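Local coordinates for protein meso-diaminopimelate dehydrogenase (Clostridium tetani, PDB 3WGY) that catalyses, in its natural form, the reversible NADP-dependent oxidative deamination of meso-2,6-diaminopimelate and, in this engineered variant, binds 4-methyl-2-oxovalerate, at residues H145-K150 against K177-K182; K212-D217 against V232-E237; V63-L68 against A286-I291. The protein carries 6 engineered substitutions. One frame throughout, in Å; residues are numbered along the deposited sequence.

Contact 1: residues H145-K150 against K177-K182; sequences HTFWGK and KGALDK
Lys177 NZ holds both carboxylate oxygens of Asp181, one turn further along the helix that presses Ala179 and Leu180 against Phe147. The stronger arm of this salt bridge runs from Lys177 NZ to Asp181 OD2 at 2.6 Å and uses the syn lone pair of OD2; the arm to OD1 is weak. Leu180 CD2 sits over the centre of the Phe147 ring, 3.7 Å from the centroid and only 9° off the ring normal, a CH-pi contact. With its CG opposite the carbonyl carbon (chi1 -76°), Leu180 sends this one methyl onto the face. Ala179 meets the same ring differently: its CB lies near the ring plane, at the edge, 3.7 Å from Phe147 CE2. Phenylalanine suits the strand by offering a flat face to one residue and an edge to the other; alanine's single methyl lets the helix come close to the rim, while leucine has the length to reach over the face. Pro175 and Phe252 pack on both Phe147 and Leu180, and Lys196 makes a cation-pi contact with the phenyl ring. Helix 177-184, which follows strand 166-175 of the mixed sheet, is thereby set against strand 142-147, an outer strand of the three-stranded antiparallel sheet.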
ATOM      1  N   HIS B 145      11.354   5.213   6.589  1.00 31.02           N
ATOM      2  CA  HIS B 145      11.121   6.419   7.357  1.00 31.49           C
ATOM      3  C   HIS B 145       9.627   6.649   7.575  1.00 32.93           C
ATOM      4  O   HIS B 145       8.875   6.820   6.611  1.00 29.63           O
ATOM      5  CB  HIS B 145      11.710   7.623   6.626  1.00 33.13           C
ATOM      6  CG  HIS B 145      13.196   7.557   6.444  1.00 34.92           C
ATOM      7  ND1 HIS B 145      14.072   7.484   7.508  1.00 37.60           N
ATOM      8  CD2 HIS B 145      13.960   7.576   5.326  1.00 34.93           C
ATOM      9  CE1 HIS B 145      15.311   7.462   7.054  1.00 36.00           C
ATOM     10  NE2 HIS B 145      15.271   7.518   5.735  1.00 38.80           N
ATOM     11  N   THR B 146       9.193   6.637   8.832  1.00 29.63           N
ATOM     12  CA  THR B 146       7.796   6.900   9.130  1.00 31.88           C
ATOM     13  C   THR B 146       7.699   8.254   9.829  1.00 31.89           C
ATOM     14  O   THR B 146       8.451   8.539  10.766  1.00 30.45           O
ATOM     15  CB  THR B 146       7.163   5.833  10.054  1.00 32.71           C
ATOM     16  OG1 THR B 146       7.313   4.533   9.472  1.00 35.01           O
ATOM     17  CG2 THR B 146       5.680   6.107  10.225  1.00 32.40           C
ATOM     18  N   PHE B 147       6.790   9.092   9.351  1.00 29.86           N
ATOM     19  CA  PHE B 147       6.565  10.416   9.935  1.00 30.19           C
ATOM     20  C   PHE B 147       5.093  10.478  10.324  1.00 31.51           C
ATOM     21  O   PHE B 147       4.241   9.934   9.622  1.00 30.48           O
ATOM     22  CB  PHE B 147       6.850  11.524   8.919  1.00 32.17           C
ATOM     23  CG  PHE B 147       8.290  11.623   8.491  1.00 33.37           C
ATOM     24  CD1 PHE B 147       8.865  10.646   7.699  1.00 36.38           C
ATOM     25  CD2 PHE B 147       9.056  12.733   8.841  1.00 35.38           C
ATOM     26  CE1 PHE B 147      10.183  10.767   7.251  1.00 35.53           C
ATOM     27  CE2 PHE B 147      10.374  12.865   8.398  1.00 32.86           C
ATOM     28  CZ  PHE B 147      10.936  11.879   7.601  1.00 35.95           C
ATOM     29  N   TRP B 148       4.744  11.087  11.371  1.00 29.84           N
ATOM     30  CA  TRP B 148       3.351  11.192  11.757  1.00 32.52           C
ATOM     31  C   TRP B 148       2.904  12.637  11.522  1.00 36.09           C
ATOM     32  O   TRP B 148       3.271  13.547  12.264  1.00 37.04           O
ATOM     33  CB  TRP B 148       3.187  10.731  13.207  1.00 32.53           C
ATOM     34  CG  TRP B 148       3.468   9.243  13.332  1.00 33.81           C
ATOM     35  CD1 TRP B 148       2.586   8.217  13.105  1.00 35.01           C
ATOM     36  CD2 TRP B 148       4.737   8.624  13.600  1.00 34.81           C
ATOM     37  NE1 TRP B 148       3.229   7.000  13.210  1.00 33.55           N
ATOM     38  CE2 TRP B 148       4.548   7.221  13.515  1.00 34.59           C
ATOM     39  CE3 TRP B 148       6.016   9.117  13.899  1.00 36.49           C
ATOM     40  CZ2 TRP B 148       5.591   6.307  13.722  1.00 35.64           C
ATOM     41  CZ3 TRP B 148       7.057   8.205  14.103  1.00 37.25           C
ATOM     42  CH2 TRP B 148       6.834   6.814  14.013  1.00 37.74           C
ATOM     43  N   GLY B 149       2.154  12.808  10.427  1.00 39.21           N
ATOM     44  CA  GLY B 149       1.638  14.095   9.974  1.00 35.85           C
ATOM     45  C   GLY B 149       1.084  14.959  11.067  1.00 35.13           C
ATOM     46  O   GLY B 149       0.991  14.508  12.209  1.00 37.92           O
ATOM     47  N   LYS B 150       0.702  16.193  10.737  1.00 32.61           N
ATOM     48  CA  LYS B 150       0.173  17.088  11.763  1.00 32.00           C
ATOM     49  C   LYS B 150      -0.973  16.449  12.549  1.00 30.48           C
ATOM     50  O   LYS B 150      -2.014  16.103  11.995  1.00 28.29           O
ATOM     51  CB  LYS B 150      -0.289  18.414  11.154  1.00 32.60           C
ATOM     52  CG  LYS B 150      -0.830  19.387  12.190  1.00 32.37           C
ATOM     53  CD  LYS B 150      -1.102  20.754  11.579  1.00 33.87           C
ATOM     54  CE  LYS B 150      -1.692  21.708  12.607  1.00 36.04           C
ATOM     55  NZ  LYS B 150      -1.809  23.097  12.074  1.00 35.67           N
ATOM     56  N   LYS B 177       9.420  19.507   6.628  1.00 40.69           N
ATOM     57  CA  LYS B 177       9.538  19.345   5.181  1.00 44.43           C
ATOM     58  C   LYS B 177      10.938  18.946   4.734  1.00 44.20           C
ATOM     59  O   LYS B 177      11.093  18.103   3.848  1.00 44.72           O
ATOM     60  CB  LYS B 177       9.128  20.623   4.448  1.00 46.85           C
ATOM     61  CG  LYS B 177       8.914  20.394   2.958  1.00 51.99           C
ATOM     62  CD  LYS B 177       8.766  21.698   2.193  1.00 54.28           C
ATOM     63  CE  LYS B 177       8.293  21.450   0.764  1.00 57.09           C
ATOM     64  NZ  LYS B 177       9.169  20.500   0.017  1.00 57.53           N
ATOM     65  N   GLY B 178      11.951  19.555   5.346  1.00 44.05           N
ATOM     66  CA  GLY B 178      13.327  19.249   4.996  1.00 41.75           C
ATOM     67  C   GLY B 178      13.620  17.762   5.039  1.00 39.96           C
ATOM     68  O   GLY B 178      14.216  17.214   4.113  1.00 39.78           O
ATOM     69  N   ALA B 179      13.212  17.107   6.119  1.00 37.11           N
ATOM     70  CA  ALA B 179      13.426  15.674   6.267  1.00 36.37           C
ATOM     71  C   ALA B 179      12.603  14.887   5.247  1.00 34.94           C
ATOM     72  O   ALA B 179      13.070  13.888   4.698  1.00 31.74           O
ATOM     73  CB  ALA B 179      13.059  15.236   7.676  1.00 35.90           C
ATOM     74  N   LEU B 180      11.373  15.323   4.999  1.00 35.49           N
ATOM     75  CA  LEU B 180      10.527  14.621   4.041  1.00 37.71           C
ATOM     76  C   LEU B 180      11.157  14.675   2.660  1.00 38.93           C
ATOM     77  O   LEU B 180      11.235  13.659   1.970  1.00 39.58           O
ATOM     78  CB  LEU B 180       9.120  15.226   3.994  1.00 38.17           C
ATOM     79  CG  LEU B 180       8.157  14.908   5.143  1.00 39.39           C
ATOM     80  CD1 LEU B 180       6.854  15.671   4.920  1.00 39.02           C
ATOM     81  CD2 LEU B 180       7.887  13.398   5.215  1.00 38.20           C
ATOM     82  N   ASP B 181      11.618  15.858   2.265  1.00 38.67           N
ATOM     83  CA  ASP B 181      12.244  16.028   0.958  1.00 41.22           C
ATOM     84  C   ASP B 181      13.493  15.165   0.837  1.00 40.84           C
ATOM     85  O   ASP B 181      13.713  14.530  -0.193  1.00 38.78           O
ATOM     86  CB  ASP B 181      12.609  17.499   0.720  1.00 43.32           C
ATOM     87  CG  ASP B 181      11.382  18.402   0.631  1.00 47.65           C
ATOM     88  OD1 ASP B 181      10.247  17.923   0.857  1.00 47.97           O
ATOM     89  OD2 ASP B 181      11.555  19.599   0.335  1.00 50.97           O
ATOM     90  N   LYS B 182      14.310  15.140   1.888  1.00 39.68           N
ATOM     91  CA  LYS B 182      15.522  14.333   1.858  1.00 41.70           C
ATOM     92  C   LYS B 182      15.184  12.853   1.803  1.00 40.19           C
ATOM     93  O   LYS B 182      15.828  12.095   1.087  1.00 41.60           O
ATOM     94  CB  LYS B 182      16.406  14.639   3.070  1.00 44.70           C
ATOM     95  CG  LYS B 182      16.948  16.073   3.098  1.00 47.61           C
ATOM     96  CD  LYS B 182      17.553  16.495   1.748  1.00 51.48           C
ATOM     97  CE  LYS B 182      16.469  16.944   0.760  1.00 51.92           C
ATOM     98  NZ  LYS B 182      16.967  17.146  -0.627  1.00 54.22           N
TER

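Contact 2: residues K212-D217 against V232-E237; sequences KKIEQD and VHFITE
Glu215 and Val232 meet at an oblique angle, the aliphatic part of the glutamate lying against the branched valine, with Glu215 CG 4.0 Å from Val232 CB. One residue back on the helix, Ile214 approaches the edge of the Phe234 ring, near its plane: Ile214 CG2 is 4.1 Å from Phe234 CE1. A face of that phenyl ring is occupied from within its own strand by Val232 CG1, which stands 3.8 Å above the plane and towards the rim. Branched Ile214 and Val232 and the broad ring of Phe234 suit this apolar side. Glu215 places CG opposite its backbone N (chi1 -171°) and then runs extended, which carries the carboxylate beyond the apolar patch. There a water molecule donates to Glu215 OE2 at 2.9 Å and accepts from Val232 N at 2.8 Å. The contact lies within a beta-alpha-beta crossover, helix 211-219 linking strand 197-205 to the parallel strand 230-234. Glutamate does two jobs: its methylenes cover valine, while its carboxylate satisfies through water a backbone N-H of strand 230-234, an outer strand of the mixed sheet. Lys212, weakly paired with OE1, and Lys219, in a long, weak ion pair with OE2, may favour its ionised form.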
ATOM      1  N   LYS B 212       7.059  35.303  27.539  1.00 42.62           N
ATOM      2  CA  LYS B 212       8.383  34.810  27.193  1.00 43.63           C
ATOM      3  C   LYS B 212       8.755  33.624  28.086  1.00 44.12           C
ATOM      4  O   LYS B 212       9.408  32.682  27.641  1.00 45.54           O
ATOM      5  CB  LYS B 212       9.429  35.924  27.329  1.00 43.89           C
ATOM      6  CG  LYS B 212      10.774  35.586  26.702  1.00 43.73           C
ATOM      7  CD  LYS B 212      10.642  35.326  25.206  1.00 42.48           C
ATOM      8  CE  LYS B 212      11.961  34.925  24.591  1.00 42.49           C
ATOM      9  NZ  LYS B 212      11.790  34.546  23.166  1.00 42.72           N
ATOM     10  N   LYS B 213       8.308  33.664  29.337  1.00 43.45           N
ATOM     11  CA  LYS B 213       8.602  32.608  30.298  1.00 42.45           C
ATOM     12  C   LYS B 213       7.837  31.304  30.031  1.00 42.63           C
ATOM     13  O   LYS B 213       8.348  30.206  30.286  1.00 42.41           O
ATOM     14  CB  LYS B 213       8.300  33.111  31.707  1.00 43.77           C
ATOM     15  CG  LYS B 213       9.000  32.327  32.791  1.00 47.93           C
ATOM     16  CD  LYS B 213       9.847  33.232  33.686  1.00 49.40           C
ATOM     17  CE  LYS B 213       8.990  34.166  34.531  1.00 51.20           C
ATOM     18  NZ  LYS B 213       9.813  34.986  35.479  1.00 54.59           N
ATOM     19  N   ILE B 214       6.612  31.422  29.536  1.00 40.70           N
ATOM     20  CA  ILE B 214       5.805  30.243  29.226  1.00 40.28           C
ATOM     21  C   ILE B 214       6.450  29.546  28.036  1.00 39.43           C
ATOM     22  O   ILE B 214       6.607  28.325  28.019  1.00 39.01           O
ATOM     23  CB  ILE B 214       4.356  30.639  28.847  1.00 39.00           C
ATOM     24  CG1 ILE B 214       3.603  31.115  30.087  1.00 36.38           C
ATOM     25  CG2 ILE B 214       3.644  29.461  28.202  1.00 37.75           C
ATOM     26  CD1 ILE B 214       2.224  31.671  29.780  1.00 35.00           C
ATOM     27  N   GLU B 215       6.835  30.352  27.054  1.00 40.74           N
ATOM     28  CA  GLU B 215       7.467  29.869  25.839  1.00 42.75           C
ATOM     29  C   GLU B 215       8.710  29.045  26.132  1.00 44.80           C
ATOM     30  O   GLU B 215       8.962  28.027  25.482  1.00 44.82           O
ATOM     31  CB  GLU B 215       7.856  31.053  24.961  1.00 44.37           C
ATOM     32  CG  GLU B 215       8.337  30.677  23.583  1.00 46.69           C
ATOM     33  CD  GLU B 215       8.934  31.857  22.861  1.00 49.37           C
ATOM     34  OE1 GLU B 215       8.657  33.003  23.276  1.00 53.28           O
ATOM     35  OE2 GLU B 215       9.672  31.642  21.881  1.00 52.23           O
ATOM     36  N   GLN B 216       9.495  29.488  27.108  1.00 45.35           N
ATOM     37  CA  GLN B 216      10.713  28.778  27.456  1.00 45.73           C
ATOM     38  C   GLN B 216      10.462  27.596  28.386  1.00 45.56           C
ATOM     39  O   GLN B 216      11.226  26.631  28.387  1.00 47.21           O
ATOM     40  CB  GLN B 216      11.729  29.759  28.051  1.00 46.14           C
ATOM     41  CG  GLN B 216      12.078  30.897  27.088  1.00 45.83           C
ATOM     42  CD  GLN B 216      12.616  30.394  25.752  1.00 47.64           C
ATOM     43  OE1 GLN B 216      13.658  29.745  25.693  1.00 46.96           O
ATOM     44  NE2 GLN B 216      11.900  30.695  24.676  1.00 49.70           N
ATOM     45  N   ASP B 217       9.390  27.656  29.170  1.00 45.68           N
ATOM     46  CA  ASP B 217       9.064  26.543  30.051  1.00 44.03           C
ATOM     47  C   ASP B 217       8.575  25.370  29.201  1.00 44.51           C
ATOM     48  O   ASP B 217       8.815  24.205  29.525  1.00 44.53           O
ATOM     49  CB  ASP B 217       7.978  26.949  31.041  1.00 43.98           C
ATOM     50  CG  ASP B 217       8.493  27.901  32.094  1.00 45.47           C
ATOM     51  OD1 ASP B 217       9.673  28.305  31.991  1.00 44.22           O
ATOM     52  OD2 ASP B 217       7.729  28.247  33.013  1.00 45.18           O
ATOM     53  N   VAL B 232       5.821  28.328  19.886  1.00 36.14           N
ATOM     54  CA  VAL B 232       4.680  28.607  20.742  1.00 35.03           C
ATOM     55  C   VAL B 232       3.950  29.847  20.252  1.00 36.25           C
ATOM     56  O   VAL B 232       4.536  30.929  20.163  1.00 36.42           O
ATOM     57  CB  VAL B 232       5.119  28.822  22.204  1.00 35.69           C
ATOM     58  CG1 VAL B 232       3.909  29.122  23.081  1.00 34.56           C
ATOM     59  CG2 VAL B 232       5.851  27.584  22.711  1.00 37.72           C
ATOM     60  N   HIS B 233       2.677  29.678  19.912  1.00 33.20           N
ATOM     61  CA  HIS B 233       1.858  30.784  19.445  1.00 34.34           C
ATOM     62  C   HIS B 233       0.843  31.104  20.534  1.00 36.33           C
ATOM     63  O   HIS B 233       0.268  30.196  21.144  1.00 35.56           O
ATOM     64  CB  HIS B 233       1.112  30.408  18.162  1.00 36.75           C
ATOM     65  CG  HIS B 233       2.009  30.103  17.004  1.00 36.47           C
ATOM     66  ND1 HIS B 233       2.763  31.073  16.372  1.00 38.46           N
ATOM     67  CD2 HIS B 233       2.267  28.941  16.357  1.00 35.97           C
ATOM     68  CE1 HIS B 233       3.444  30.519  15.385  1.00 39.05           C
ATOM     69  NE2 HIS B 233       3.163  29.228  15.357  1.00 39.82           N
ATOM     70  N   PHE B 234       0.621  32.389  20.781  1.00 36.23           N
ATOM     71  CA  PHE B 234      -0.340  32.790  21.797  1.00 37.45           C
ATOM     72  C   PHE B 234      -1.648  33.230  21.152  1.00 37.70           C
ATOM     73  O   PHE B 234      -1.667  34.077  20.260  1.00 39.12           O
ATOM     74  CB  PHE B 234       0.265  33.891  22.671  1.00 35.77           C
ATOM     75  CG  PHE B 234       1.395  33.405  23.534  1.00 37.03           C
ATOM     76  CD1 PHE B 234       1.149  32.525  24.587  1.00 34.99           C
ATOM     77  CD2 PHE B 234       2.707  33.778  23.271  1.00 36.94           C
ATOM     78  CE1 PHE B 234       2.192  32.026  25.363  1.00 36.96           C
ATOM     79  CE2 PHE B 234       3.761  33.282  24.041  1.00 36.43           C
ATOM     80  CZ  PHE B 234       3.503  32.405  25.089  1.00 35.67           C
ATOM     81  N   ILE B 235      -2.744  32.621  21.591  1.00 36.58           N
ATOM     82  CA  ILE B 235      -4.050  32.939  21.046  1.00 35.65           C
ATOM     83  C   ILE B 235      -5.087  33.050  22.163  1.00 35.61           C
ATOM     84  O   ILE B 235      -4.788  32.803  23.327  1.00 33.24           O
ATOM     85  CB  ILE B 235      -4.507  31.840  20.051  1.00 34.56           C
ATOM     86  CG1 ILE B 235      -4.651  30.504  20.779  1.00 31.35           C
ATOM     87  CG2 ILE B 235      -3.498  31.697  18.918  1.00 35.59           C
ATOM     88  CD1 ILE B 235      -5.262  29.419  19.922  1.00 31.31           C
ATOM     89  N   THR B 236      -6.312  33.415  21.799  1.00 37.71           N
ATOM     90  CA  THR B 236      -7.396  33.539  22.765  1.00 37.75           C
ATOM     91  C   THR B 236      -8.144  32.214  22.875  1.00 40.15           C
ATOM     92  O   THR B 236      -7.933  31.298  22.078  1.00 39.32           O
ATOM     93  CB  THR B 236      -8.421  34.588  22.329  1.00 38.16           C
ATOM     94  OG1 THR B 236      -9.180  34.070  21.227  1.00 37.69           O
ATOM     95  CG2 THR B 236      -7.723  35.878  21.905  1.00 35.13           C
ATOM     96  N   GLU B 237      -9.033  32.131  23.855  1.00 40.16           N
ATOM     97  CA  GLU B 237      -9.827  30.931  24.070  1.00 43.14           C
ATOM     98  C   GLU B 237     -10.731  30.685  22.856  1.00 42.39           C
ATOM     99  O   GLU B 237     -10.916  29.544  22.436  1.00 43.19           O
ATOM    100  CB  GLU B 237     -10.679  31.097  25.333  1.00 45.72           C
ATOM    101  CG  GLU B 237     -11.364  29.822  25.811  1.00 49.76           C
ATOM    102  CD  GLU B 237     -10.402  28.850  26.475  1.00 51.96           C
ATOM    103  OE1 GLU B 237      -9.829  29.185  27.538  1.00 53.97           O
ATOM    104  OE2 GLU B 237     -10.219  27.746  25.931  1.00 53.29           O
TER
HETATM  105  O   HOH W   1       7.923  30.181  20.048  1.00 37.03           O

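Contact 3: residues V63-L68 against A286-I291; sequences VDVMIL and AYSRAI
Ile67 reaches Ser288 with one branch of its side chain. Its CB bond points neither at the helix nor away from it, so the approach is made further out. CG1, set opposite the carbonyl carbon (chi1 -55°), brings the chain alongside the serine, 3.2 Å from Ser288 OG. The next bond continues outward in an extended form (chi2 -174°), and the terminal CD1 ends 3.0 Å from Ser288 OG and 4.1 Å from Ser288 CB. The two approaches to OG are very close for carbon and oxygen, and their exact lengths are doubtful. Val65, two residues earlier on the same side of the strand, points toward the helix: Val65 CG1 lies 3.6 Å from Ser288 OG, and Val65 CG2 lies 3.8 Å from Ser288 O. A small residue is well placed where two beta-branched side chains converge. Its buried hydroxyl is satisfied within the helix by a hydrogen bond to Leu284 O, one turn back, so it can sit among hydrocarbons. Strand 65-68 lies inside the parallel sheet of the probable Rossmann-type nucleotide-binding domain, between strands 5-10 and 88-90. Helix 276-296 packs across one face of this sheet: Ser288 also touches Ile7 on strand 5-10, whereas Ile291 rests on Ile116 and Leu118 of strand 116-118.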
ATOM      1  N   VAL B  63     -24.103 -11.874  16.632  1.00 46.09           N
ATOM      2  CA  VAL B  63     -22.987 -11.038  16.204  1.00 44.40           C
ATOM      3  C   VAL B  63     -21.893 -11.857  15.531  1.00 43.25           C
ATOM      4  O   VAL B  63     -21.329 -12.767  16.136  1.00 44.24           O
ATOM      5  CB  VAL B  63     -22.357 -10.283  17.397  1.00 44.76           C
ATOM      6  CG1 VAL B  63     -21.135  -9.493  16.933  1.00 43.14           C
ATOM      7  CG2 VAL B  63     -23.384  -9.349  18.015  1.00 43.01           C
ATOM      8  N   ASP B  64     -21.592 -11.530  14.277  1.00 42.96           N
ATOM      9  CA  ASP B  64     -20.544 -12.232  13.539  1.00 40.27           C
ATOM     10  C   ASP B  64     -19.190 -11.635  13.879  1.00 39.38           C
ATOM     11  O   ASP B  64     -18.207 -12.349  14.054  1.00 36.47           O
ATOM     12  CB  ASP B  64     -20.778 -12.124  12.033  1.00 40.92           C
ATOM     13  CG  ASP B  64     -21.931 -12.983  11.557  1.00 41.75           C
ATOM     14  OD1 ASP B  64     -21.920 -14.202  11.833  1.00 43.62           O
ATOM     15  OD2 ASP B  64     -22.841 -12.441  10.901  1.00 43.45           O
ATOM     16  N   VAL B  65     -19.142 -10.311  13.967  1.00 38.21           N
ATOM     17  CA  VAL B  65     -17.898  -9.636  14.294  1.00 38.46           C
ATOM     18  C   VAL B  65     -18.152  -8.493  15.267  1.00 36.19           C
ATOM     19  O   VAL B  65     -19.057  -7.689  15.074  1.00 34.75           O
ATOM     20  CB  VAL B  65     -17.213  -9.079  13.025  1.00 38.04           C
ATOM     21  CG1 VAL B  65     -15.913  -8.384  13.401  1.00 41.47           C
ATOM     22  CG2 VAL B  65     -16.949 -10.204  12.046  1.00 39.36           C
ATOM     23  N   MET B  66     -17.340  -8.438  16.314  1.00 35.60           N
ATOM     24  CA  MET B  66     -17.454  -7.401  17.325  1.00 35.84           C
ATOM     25  C   MET B  66     -16.277  -6.445  17.150  1.00 33.27           C
ATOM     26  O   MET B  66     -15.124  -6.853  17.229  1.00 31.32           O
ATOM     27  CB  MET B  66     -17.408  -8.031  18.721  1.00 36.25           C
ATOM     28  CG  MET B  66     -17.914  -7.143  19.848  1.00 42.67           C
ATOM     29  SD  MET B  66     -19.710  -6.939  19.854  1.00 44.72           S
ATOM     30  CE  MET B  66     -20.211  -8.476  20.524  1.00 45.47           C
ATOM     31  N   ILE B  67     -16.562  -5.179  16.893  1.00 33.10           N
ATOM     32  CA  ILE B  67     -15.487  -4.213  16.743  1.00 32.51           C
ATOM     33  C   ILE B  67     -15.272  -3.534  18.100  1.00 33.31           C
ATOM     34  O   ILE B  67     -16.177  -2.890  18.634  1.00 32.40           O
ATOM     35  CB  ILE B  67     -15.830  -3.164  15.658  1.00 33.77           C
ATOM     36  CG1 ILE B  67     -16.159  -3.885  14.345  1.00 34.78           C
ATOM     37  CG2 ILE B  67     -14.653  -2.206  15.465  1.00 30.71           C
ATOM     38  CD1 ILE B  67     -16.376  -2.978  13.169  1.00 36.44           C
ATOM     39  N   LEU B  68     -14.076  -3.699  18.657  1.00 34.65           N
ATOM     40  CA  LEU B  68     -13.736  -3.129  19.954  1.00 36.24           C
ATOM     41  C   LEU B  68     -13.302  -1.671  19.860  1.00 37.93           C
ATOM     42  O   LEU B  68     -12.216  -1.357  19.357  1.00 38.56           O
ATOM     43  CB  LEU B  68     -12.639  -3.967  20.607  1.00 34.80           C
ATOM     44  CG  LEU B  68     -12.926  -5.472  20.537  1.00 36.28           C
ATOM     45  CD1 LEU B  68     -11.969  -6.227  21.451  1.00 31.81           C
ATOM     46  CD2 LEU B  68     -14.364  -5.742  20.949  1.00 32.74           C
ATOM     47  N   ALA B 286     -13.737  -2.146   7.339  1.00 25.86           N
ATOM     48  CA  ALA B 286     -13.262  -2.926   6.201  1.00 25.98           C
ATOM     49  C   ALA B 286     -12.651  -4.246   6.660  1.00 26.41           C
ATOM     50  O   ALA B 286     -12.900  -5.305   6.064  1.00 25.23           O
ATOM     51  CB  ALA B 286     -12.248  -2.135   5.405  1.00 23.20           C
ATOM     52  N   TYR B 287     -11.846  -4.181   7.717  1.00 26.49           N
ATOM     53  CA  TYR B 287     -11.217  -5.380   8.248  1.00 28.96           C
ATOM     54  C   TYR B 287     -12.232  -6.330   8.885  1.00 31.51           C
ATOM     55  O   TYR B 287     -11.959  -7.519   9.041  1.00 31.58           O
ATOM     56  CB  TYR B 287     -10.107  -5.007   9.229  1.00 28.97           C
ATOM     57  CG  TYR B 287      -8.779  -4.847   8.519  1.00 30.06           C
ATOM     58  CD1 TYR B 287      -7.993  -5.961   8.216  1.00 27.21           C
ATOM     59  CD2 TYR B 287      -8.364  -3.603   8.045  1.00 28.87           C
ATOM     60  CE1 TYR B 287      -6.832  -5.845   7.449  1.00 29.38           C
ATOM     61  CE2 TYR B 287      -7.201  -3.473   7.275  1.00 28.23           C
ATOM     62  CZ  TYR B 287      -6.447  -4.600   6.976  1.00 29.78           C
ATOM     63  OH  TYR B 287      -5.340  -4.495   6.162  1.00 28.49           O
ATOM     64  N   SER B 288     -13.409  -5.811   9.230  1.00 32.95           N
ATOM     65  CA  SER B 288     -14.455  -6.656   9.798  1.00 34.83           C
ATOM     66  C   SER B 288     -14.934  -7.596   8.708  1.00 34.22           C
ATOM     67  O   SER B 288     -15.249  -8.755   8.972  1.00 34.67           O
ATOM     68  CB  SER B 288     -15.635  -5.821  10.295  1.00 33.78           C
ATOM     69  OG  SER B 288     -15.349  -5.294  11.573  1.00 42.58           O
ATOM     70  N   ARG B 289     -14.986  -7.088   7.480  1.00 34.90           N
ATOM     71  CA  ARG B 289     -15.416  -7.899   6.353  1.00 32.35           C
ATOM     72  C   ARG B 289     -14.435  -9.050   6.174  1.00 33.94           C
ATOM     73  O   ARG B 289     -14.837 -10.179   5.906  1.00 32.30           O
ATOM     74  CB  ARG B 289     -15.469  -7.069   5.064  1.00 30.92           C
ATOM     75  CG  ARG B 289     -15.897  -7.892   3.848  1.00 29.03           C
ATOM     76  CD  ARG B 289     -16.079  -7.056   2.590  1.00 31.51           C
ATOM     77  NE  ARG B 289     -17.110  -6.028   2.731  1.00 29.81           N
ATOM     78  CZ  ARG B 289     -16.872  -4.753   3.005  1.00 30.29           C
ATOM     79  NH1 ARG B 289     -15.625  -4.322   3.174  1.00 32.36           N
ATOM     80  NH2 ARG B 289     -17.885  -3.907   3.118  1.00 30.62           N
ATOM     81  N   ALA B 290     -13.145  -8.754   6.331  1.00 33.68           N
ATOM     82  CA  ALA B 290     -12.100  -9.762   6.180  1.00 33.09           C
ATOM     83  C   ALA B 290     -12.148 -10.823   7.272  1.00 35.14           C
ATOM     84  O   ALA B 290     -11.955 -12.008   6.998  1.00 33.30           O
ATOM     85  CB  ALA B 290     -10.734  -9.101   6.176  1.00 33.18           C
ATOM     86  N   ILE B 291     -12.377 -10.395   8.510  1.00 34.51           N
ATOM     87  CA  ILE B 291     -12.433 -11.333   9.625  1.00 35.20           C
ATOM     88  C   ILE B 291     -13.643 -12.240   9.484  1.00 35.18           C
ATOM     89  O   ILE B 291     -13.572 -13.435   9.770  1.00 35.29           O
ATOM     90  CB  ILE B 291     -12.493 -10.593  10.971  1.00 35.33           C
ATOM     91  CG1 ILE B 291     -11.215  -9.773  11.151  1.00 34.91           C
ATOM     92  CG2 ILE B 291     -12.648 -11.586  12.108  1.00 35.45           C
ATOM     93  CD1 ILE B 291      -9.939 -10.569  10.945  1.00 37.05           C
TER

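How the contacts relate
From the N terminus, the chain first enters contact 3 at 63-68, in the parallel sheet, and returns to it only at 286-291, after 217 intervening residues. Contacts 1 and 2 are both nested in that long loop and follow one another in series, none crossing another. Contact 1 closes a loop of 26 residues that includes the ligand-pocket residues Ser153 to His156, and ties an outer strand of the antiparallel sheet to the helix that follows strand 166-175 of the mixed sheet. Contact 2 closes a shorter loop of 14 residues at the outer edge of the mixed sheet. Contact 3 lies across the centre of the chain from both, in the probable nucleotide-binding domain.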